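Long-range contact in guanylate kinase (Coxiella burnetii, PDB 3TR0), which catalyses the transfer of a phosphate group from ATP to GMP, giving ADP and GDP, and so probably serves in recycling GMP: residues Ser37-Lys45 with Gly52-Phe63. Numbering follows the deposited sequence.
With 5GP (guanosine-5'-monophosphate), chain D; SO4 (sulfate ion), chain C.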
ATOM      1  N   SER A  37       5.463  16.966  10.539  1.00 19.06           N
ATOM      2  CA  SER A  37       5.418  17.526  11.885  1.00 22.99           C
ATOM      3  C   SER A  37       6.812  17.958  12.318  1.00 22.31           C
ATOM      4  O   SER A  37       7.754  17.165  12.284  1.00 19.05           O
ATOM      5  CB  SER A  37       4.855  16.509  12.876  1.00 23.58           C
ATOM      6  OG  SER A  37       4.925  16.994  14.204  1.00 23.56           O
ATOM      7  N   ILE A  38       6.940  19.223  12.715  1.00 20.43           N
ATOM      8  CA  ILE A  38       8.194  19.722  13.268  1.00 19.56           C
ATOM      9  C   ILE A  38       8.181  19.508  14.773  1.00 20.00           C
ATOM     10  O   ILE A  38       7.341  20.068  15.486  1.00 21.11           O
ATOM     11  CB  ILE A  38       8.403  21.215  12.958  1.00 21.86           C
ATOM     12  CG1 ILE A  38       8.450  21.437  11.445  1.00 28.05           C
ATOM     13  CG2 ILE A  38       9.674  21.720  13.621  1.00 24.30           C
ATOM     14  CD1 ILE A  38       9.375  20.478  10.723  1.00 27.59           C
ATOM     15  N   SER A  39       9.107  18.684  15.249  1.00 20.12           N
ATOM     16  CA  SER A  39       9.152  18.288  16.652  1.00 21.08           C
ATOM     17  C   SER A  39       9.761  19.346  17.560  1.00 31.18           C
ATOM     18  O   SER A  39      10.507  20.219  17.112  1.00 30.66           O
ATOM     19  CB  SER A  39       9.955  16.991  16.810  1.00 21.02           C
ATOM     20  OG  SER A  39       9.342  15.925  16.093  1.00 19.95           O
ATOM     21  N   HIS A  40       9.434  19.251  18.844  1.00 22.21           N
ATOM     22  CA  HIS A  40      10.141  19.987  19.882  1.00 24.68           C
ATOM     23  C   HIS A  40      11.248  19.088  20.421  1.00 27.33           C
ATOM     24  O   HIS A  40      11.078  17.871  20.507  1.00 27.79           O
ATOM     25  CB  HIS A  40       9.184  20.378  21.010  1.00 23.03           C
ATOM     26  CG  HIS A  40       8.258  21.503  20.664  1.00 27.30           C
ATOM     27  ND1 HIS A  40       7.125  21.330  19.896  1.00 26.43           N
ATOM     28  CD2 HIS A  40       8.285  22.816  20.996  1.00 30.93           C
ATOM     29  CE1 HIS A  40       6.503  22.487  19.763  1.00 28.12           C
ATOM     30  NE2 HIS A  40       7.186  23.407  20.424  1.00 28.40           N
ATOM     31  N   THR A  41      12.384  19.682  20.774  1.00 27.22           N
ATOM     32  CA  THR A  41      13.504  18.921  21.311  1.00 28.35           C
ATOM     33  C   THR A  41      14.352  19.756  22.267  1.00 30.86           C
ATOM     34  O   THR A  41      14.456  20.972  22.122  1.00 27.00           O
ATOM     35  CB  THR A  41      14.413  18.383  20.190  1.00 36.62           C
ATOM     36  OG1 THR A  41      15.407  17.518  20.753  1.00 31.68           O
ATOM     37  CG2 THR A  41      15.099  19.526  19.464  1.00 31.09           C
ATOM     38  N   THR A  42      14.951  19.090  23.248  1.00 28.90           N
ATOM     39  CA  THR A  42      15.879  19.738  24.163  1.00 28.51           C
ATOM     40  C   THR A  42      17.301  19.533  23.665  1.00 35.51           C
ATOM     41  O   THR A  42      18.250  20.084  24.221  1.00 34.49           O
ATOM     42  CB  THR A  42      15.767  19.173  25.585  1.00 30.54           C
ATOM     43  OG1 THR A  42      16.080  17.776  25.568  1.00 31.84           O
ATOM     44  CG2 THR A  42      14.363  19.368  26.132  1.00 30.58           C
ATOM     45  N   ARG A  43      17.442  18.726  22.617  1.00 34.15           N
ATOM     46  CA  ARG A  43      18.745  18.496  22.011  1.00 35.75           C
ATOM     47  C   ARG A  43      19.321  19.841  21.581  1.00 35.12           C
ATOM     48  O   ARG A  43      18.649  20.624  20.914  1.00 33.50           O
ATOM     49  CB  ARG A  43      18.617  17.539  20.820  1.00 34.91           C
ATOM     50  CG  ARG A  43      19.944  16.982  20.321  1.00 41.80           C
ATOM     51  CD  ARG A  43      20.471  17.787  19.151  1.00 34.32           C
ATOM     52  NE  ARG A  43      19.802  17.426  17.908  1.00 34.18           N
ATOM     53  CZ  ARG A  43      19.696  18.230  16.856  1.00 33.95           C
ATOM     54  NH1 ARG A  43      20.202  19.454  16.904  1.00 33.69           N
ATOM     55  NH2 ARG A  43      19.080  17.810  15.761  1.00 30.42           N
ATOM     56  N   PRO A  44      20.568  20.126  21.977  1.00 42.72           N
ATOM     57  CA  PRO A  44      21.121  21.453  21.689  1.00 42.72           C
ATOM     58  C   PRO A  44      21.072  21.794  20.202  1.00 39.41           C
ATOM     59  O   PRO A  44      21.356  20.944  19.357  1.00 38.24           O
ATOM     60  CB  PRO A  44      22.574  21.344  22.174  1.00 45.93           C
ATOM     61  CG  PRO A  44      22.860  19.875  22.214  1.00 51.76           C
ATOM     62  CD  PRO A  44      21.563  19.225  22.579  1.00 42.84           C
ATOM     63  N   LYS A  45      20.698  23.030  19.892  1.00 39.95           N
ATOM     64  CA  LYS A  45      20.673  23.498  18.514  1.00 45.50           C
ATOM     65  C   LYS A  45      22.086  23.485  17.941  1.00 41.70           C
ATOM     66  O   LYS A  45      23.001  24.062  18.522  1.00 46.80           O
ATOM     67  CB  LYS A  45      20.083  24.907  18.449  1.00 43.25           C
ATOM     68  CG  LYS A  45      19.857  25.434  17.046  1.00 41.12           C
ATOM     69  CD  LYS A  45      19.170  26.788  17.097  1.00 52.00           C
ATOM     70  CE  LYS A  45      19.050  27.404  15.718  1.00 57.86           C
ATOM     71  NZ  LYS A  45      18.417  28.749  15.790  1.00 65.74           N
ATOM     72  N   GLY A  52      12.234  26.174  13.884  1.00 32.61           N
ATOM     73  CA  GLY A  52      10.990  26.021  13.147  1.00 26.01           C
ATOM     74  C   GLY A  52      11.149  25.301  11.821  1.00 35.02           C
ATOM     75  O   GLY A  52      10.171  25.061  11.111  1.00 36.99           O
ATOM     76  N   VAL A  53      12.386  24.956  11.480  1.00 35.97           N
ATOM     77  CA  VAL A  53      12.662  24.231  10.246  1.00 30.78           C
ATOM     78  C   VAL A  53      13.110  22.806  10.554  1.00 35.64           C
ATOM     79  O   VAL A  53      12.524  21.838  10.072  1.00 36.38           O
ATOM     80  CB  VAL A  53      13.742  24.937   9.407  1.00 30.28           C
ATOM     81  CG1 VAL A  53      14.072  24.118   8.166  1.00 32.49           C
ATOM     82  CG2 VAL A  53      13.286  26.344   9.026  1.00 35.78           C
ATOM     83  N   ASP A  54      14.157  22.686  11.363  1.00 25.09           N
ATOM     84  CA  ASP A  54      14.647  21.387  11.798  1.00 24.59           C
ATOM     85  C   ASP A  54      13.874  20.930  13.030  1.00 27.14           C
ATOM     86  O   ASP A  54      13.391  19.800  13.098  1.00 26.72           O
ATOM     87  CB  ASP A  54      16.142  21.471  12.104  1.00 24.01           C
ATOM     88  CG  ASP A  54      16.956  21.863  10.887  1.00 35.48           C
ATOM     89  OD1 ASP A  54      17.382  20.958  10.141  1.00 39.57           O
ATOM     90  OD2 ASP A  54      17.159  23.075  10.668  1.00 33.73           O
ATOM     91  N   TYR A  55      13.749  21.832  13.996  1.00 23.68           N
ATOM     92  CA  TYR A  55      13.007  21.563  15.218  1.00 22.49           C
ATOM     93  C   TYR A  55      12.544  22.878  15.800  1.00 34.64           C
ATOM     94  O   TYR A  55      12.982  23.948  15.374  1.00 26.85           O
ATOM     95  CB  TYR A  55      13.902  20.903  16.269  1.00 24.34           C
ATOM     96  CG  TYR A  55      14.258  19.453  16.023  1.00 21.40           C
ATOM     97  CD1 TYR A  55      13.403  18.431  16.416  1.00 23.46           C
ATOM     98  CD2 TYR A  55      15.465  19.109  15.436  1.00 25.73           C
ATOM     99  CE1 TYR A  55      13.735  17.099  16.207  1.00 22.71           C
ATOM    100  CE2 TYR A  55      15.805  17.786  15.225  1.00 27.38           C
ATOM    101  CZ  TYR A  55      14.937  16.786  15.610  1.00 21.53           C
ATOM    102  OH  TYR A  55      15.277  15.471  15.398  1.00 24.68           O
ATOM    103  N   PHE A  56      11.658  22.788  16.783  1.00 23.64           N
ATOM    104  CA  PHE A  56      11.446  23.882  17.703  1.00 26.99           C
ATOM    105  C   PHE A  56      12.379  23.601  18.864  1.00 28.72           C
ATOM    106  O   PHE A  56      12.134  22.690  19.656  1.00 29.70           O
ATOM    107  CB  PHE A  56       9.998  23.919  18.188  1.00 35.92           C
ATOM    108  CG  PHE A  56       9.006  24.249  17.110  1.00 32.10           C
ATOM    109  CD1 PHE A  56       8.893  25.544  16.629  1.00 35.64           C
ATOM    110  CD2 PHE A  56       8.178  23.270  16.589  1.00 29.26           C
ATOM    111  CE1 PHE A  56       7.980  25.852  15.641  1.00 40.35           C
ATOM    112  CE2 PHE A  56       7.263  23.572  15.603  1.00 27.88           C
ATOM    113  CZ  PHE A  56       7.162  24.868  15.130  1.00 27.82           C
ATOM    114  N   PHE A  57      13.466  24.358  18.947  1.00 27.48           N
ATOM    115  CA  PHE A  57      14.464  24.106  19.971  1.00 28.50           C
ATOM    116  C   PHE A  57      14.093  24.805  21.272  1.00 30.32           C
ATOM    117  O   PHE A  57      13.923  26.022  21.310  1.00 31.49           O
ATOM    118  CB  PHE A  57      15.846  24.545  19.491  1.00 33.04           C
ATOM    119  CG  PHE A  57      16.317  23.825  18.257  1.00 35.68           C
ATOM    120  CD1 PHE A  57      17.016  22.632  18.358  1.00 26.47           C
ATOM    121  CD2 PHE A  57      16.066  24.343  16.997  1.00 28.15           C
ATOM    122  CE1 PHE A  57      17.456  21.976  17.226  1.00 25.03           C
ATOM    123  CE2 PHE A  57      16.507  23.688  15.862  1.00 25.06           C
ATOM    124  CZ  PHE A  57      17.204  22.507  15.978  1.00 24.35           C
ATOM    125  N   ILE A  58      13.954  24.020  22.334  1.00 34.08           N
ATOM    126  CA  ILE A  58      13.598  24.558  23.639  1.00 35.34           C
ATOM    127  C   ILE A  58      14.457  23.921  24.724  1.00 34.98           C
ATOM    128  O   ILE A  58      15.228  23.003  24.448  1.00 35.74           O
ATOM    129  CB  ILE A  58      12.114  24.316  23.954  1.00 33.35           C
ATOM    130  CG1 ILE A  58      11.780  22.826  23.847  1.00 36.37           C
ATOM    131  CG2 ILE A  58      11.238  25.112  23.002  1.00 34.39           C
ATOM    132  CD1 ILE A  58      10.365  22.491  24.278  1.00 30.31           C
ATOM    133  N   ASP A  59      14.327  24.407  25.955  1.00 37.67           N
ATOM    134  CA  ASP A  59      15.082  23.834  27.065  1.00 37.72           C
ATOM    135  C   ASP A  59      14.272  22.794  27.838  1.00 41.64           C
ATOM    136  O   ASP A  59      13.076  22.619  27.595  1.00 41.35           O
ATOM    137  CB  ASP A  59      15.620  24.926  28.001  1.00 38.11           C
ATOM    138  CG  ASP A  59      14.536  25.862  28.512  1.00 43.68           C
ATOM    139  OD1 ASP A  59      13.396  25.411  28.747  1.00 38.83           O
ATOM    140  OD2 ASP A  59      14.834  27.062  28.691  1.00 53.10           O
ATOM    141  N   GLU A  60      14.939  22.098  28.753  1.00 38.90           N
ATOM    142  CA  GLU A  60      14.304  21.058  29.561  1.00 44.45           C
ATOM    143  C   GLU A  60      13.104  21.580  30.342  1.00 39.27           C
ATOM    144  O   GLU A  60      12.091  20.895  30.469  1.00 38.16           O
ATOM    145  CB  GLU A  60      15.309  20.449  30.540  1.00 58.58           C
ATOM    146  CG  GLU A  60      15.986  19.186  30.050  1.00 75.62           C
ATOM    147  CD  GLU A  60      16.717  18.460  31.164  1.00 90.17           C
ATOM    148  OE1 GLU A  60      16.402  17.277  31.410  1.00 96.52           O
ATOM    149  OE2 GLU A  60      17.605  19.073  31.794  1.00 95.61           O
ATOM    150  N   THR A  61      13.234  22.787  30.883  1.00 39.31           N
ATOM    151  CA  THR A  61      12.162  23.393  31.659  1.00 39.96           C
ATOM    152  C   THR A  61      10.904  23.529  30.812  1.00 39.46           C
ATOM    153  O   THR A  61       9.813  23.133  31.228  1.00 41.68           O
ATOM    154  CB  THR A  61      12.568  24.779  32.188  1.00 42.14           C
ATOM    155  OG1 THR A  61      13.728  24.649  33.021  1.00 44.23           O
ATOM    156  CG2 THR A  61      11.433  25.393  32.996  1.00 46.10           C
ATOM    157  N   ARG A  62      11.063  24.089  29.619  1.00 40.46           N
ATOM    158  CA  ARG A  62       9.965  24.193  28.664  1.00 44.61           C
ATOM    159  C   ARG A  62       9.406  22.824  28.272  1.00 41.03           C
ATOM    160  O   ARG A  62       8.191  22.629  28.237  1.00 39.21           O
ATOM    161  CB  ARG A  62      10.419  24.940  27.412  1.00 48.28           C
ATOM    162  CG  ARG A  62       9.977  26.387  27.354  1.00 56.52           C
ATOM    163  CD  ARG A  62      10.595  27.097  26.165  1.00 50.53           C
ATOM    164  NE  ARG A  62      12.038  27.265  26.319  1.00 56.73           N
ATOM    165  CZ  ARG A  62      12.817  27.870  25.428  1.00 50.61           C
ATOM    166  NH1 ARG A  62      12.292  28.366  24.315  1.00 50.75           N
ATOM    167  NH2 ARG A  62      14.121  27.981  25.652  1.00 43.49           N
ATOM    168  N   PHE A  63      10.292  21.881  27.971  1.00 36.50           N
ATOM    169  CA  PHE A  63       9.857  20.563  27.516  1.00 32.32           C
ATOM    170  C   PHE A  63       9.107  19.823  28.615  1.00 37.53           C
ATOM    171  O   PHE A  63       8.045  19.247  28.376  1.00 31.47           O
ATOM    172  CB  PHE A  63      11.047  19.728  27.039  1.00 30.87           C
ATOM    173  CG  PHE A  63      10.657  18.553  26.190  1.00 31.72           C
ATOM    174  CD1 PHE A  63      10.109  17.417  26.764  1.00 30.37           C
ATOM    175  CD2 PHE A  63      10.834  18.586  24.817  1.00 32.38           C
ATOM    176  CE1 PHE A  63       9.747  16.337  25.985  1.00 30.68           C
ATOM    177  CE2 PHE A  63      10.469  17.505  24.031  1.00 32.52           C
ATOM    178  CZ  PHE A  63       9.926  16.381  24.618  1.00 30.38           C
TER
HETATM  179  P   5GP D 205      18.480  14.123  16.037  1.00 30.33           P
HETATM  180  O1P 5GP D 205      18.017  15.229  15.120  1.00 27.75           O
HETATM  181  O2P 5GP D 205      18.935  14.493  17.423  1.00 26.59           O
HETATM  182  O3P 5GP D 205      19.556  13.334  15.328  1.00 31.35           O
HETATM  183  O5' 5GP D 205      17.349  13.008  16.128  1.00 26.25           O
HETATM  184  C5' 5GP D 205      17.410  11.984  17.106  1.00 26.97           C
HETATM  185  C4' 5GP D 205      16.303  10.983  16.915  1.00 29.60           C
HETATM  186  O4' 5GP D 205      15.180  11.343  17.745  1.00 21.49           O
HETATM  187  C3' 5GP D 205      15.709  10.917  15.518  1.00 30.14           C
HETATM  188  O3' 5GP D 205      16.487  10.140  14.624  1.00 34.52           O
HETATM  189  C2' 5GP D 205      14.315  10.351  15.759  1.00 35.69           C
HETATM  190  O2' 5GP D 205      14.358   8.933  15.813  1.00 33.21           O
HETATM  191  C1' 5GP D 205      13.989  10.871  17.164  1.00 25.60           C
HETATM  192  N9  5GP D 205      13.005  11.967  17.148  1.00 17.36           N
HETATM  193  C8  5GP D 205      13.079  13.172  16.567  1.00 16.77           C
HETATM  194  N7  5GP D 205      11.938  13.853  16.843  1.00 15.47           N
HETATM  195  C5  5GP D 205      11.155  13.051  17.604  1.00 16.57           C
HETATM  196  C6  5GP D 205       9.899  13.173  18.188  1.00 19.68           C
HETATM  197  O6  5GP D 205       9.221  14.221  18.051  1.00 25.37           O
HETATM  198  N1  5GP D 205       9.412  12.152  18.904  1.00 21.52           N
HETATM  199  C2  5GP D 205      10.105  11.016  19.068  1.00 21.04           C
HETATM  200  N2  5GP D 205       9.600   9.991  19.793  1.00 16.75           N
HETATM  201  N3  5GP D 205      11.321  10.869  18.512  1.00 17.34           N
HETATM  202  C4  5GP D 205      11.851  11.876  17.790  1.00 17.59           C
HETATM  203  S   SO4 C 204      17.683  30.506  12.814  0.98 63.30           S
HETATM  204  O1  SO4 C 204      16.813  30.693  11.657  0.98 63.24           O
HETATM  205  O2  SO4 C 204      18.741  29.558  12.478  0.98 71.75           O
HETATM  206  O3  SO4 C 204      18.283  31.784  13.180  0.98 70.00           O
HETATM  207  O4  SO4 C 204      16.906  29.995  13.938  0.98 51.66           O
HETATM  208  O   HOH W   1      11.341  17.917  13.770  0.66 11.55           O
HETATM  209  O   HOH W   2      17.148  22.401  22.382  0.89 29.61           O
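Strands 40-41 and 56-57 run parallel at one margin of the mixed sheet of the GMP-binding region of guanylate kinase, and they illustrate how residues flanking a short strand pair can line part of a nucleotide pocket. Three backbone bonds join them: Phe-56 N to Ser-39 O (2.8 Å), Thr-41 N to Phe-56 O, and Ile-58 N to Thr-41 O, the last almost straight at 177°. Water 1 extends the pairing, accepting from Ser-39 N and donating to Asp-54 O.

Ring contacts occupy both faces. On one, His-40 and Phe-56 form an offset stack, planes 26° apart, while Ile-38 CG2 meets Phe-56 CE2 at 3.6 Å. On the other, Thr-41 CG2 sits over the Tyr-55 ring, because OG1 lies anti to the backbone N (chi1 -173°), where it accepts from Arg-43 N in an ST turn and is also hydrogen-bonded to His-82 O. The Phe-57 ring is sandwiched between Lys-45 CG and Tyr-55 CB.

The polar ends grip GMP. Ser-39 OG donates to the guanine O6 (2.6 Å). Arg-43, its NH1 salt-bridged to Asp-49, gives NE to O2P, and phosphate O1P receives both Arg-43 NH2 at 2.9 Å and Tyr-55 OH at 2.8 Å.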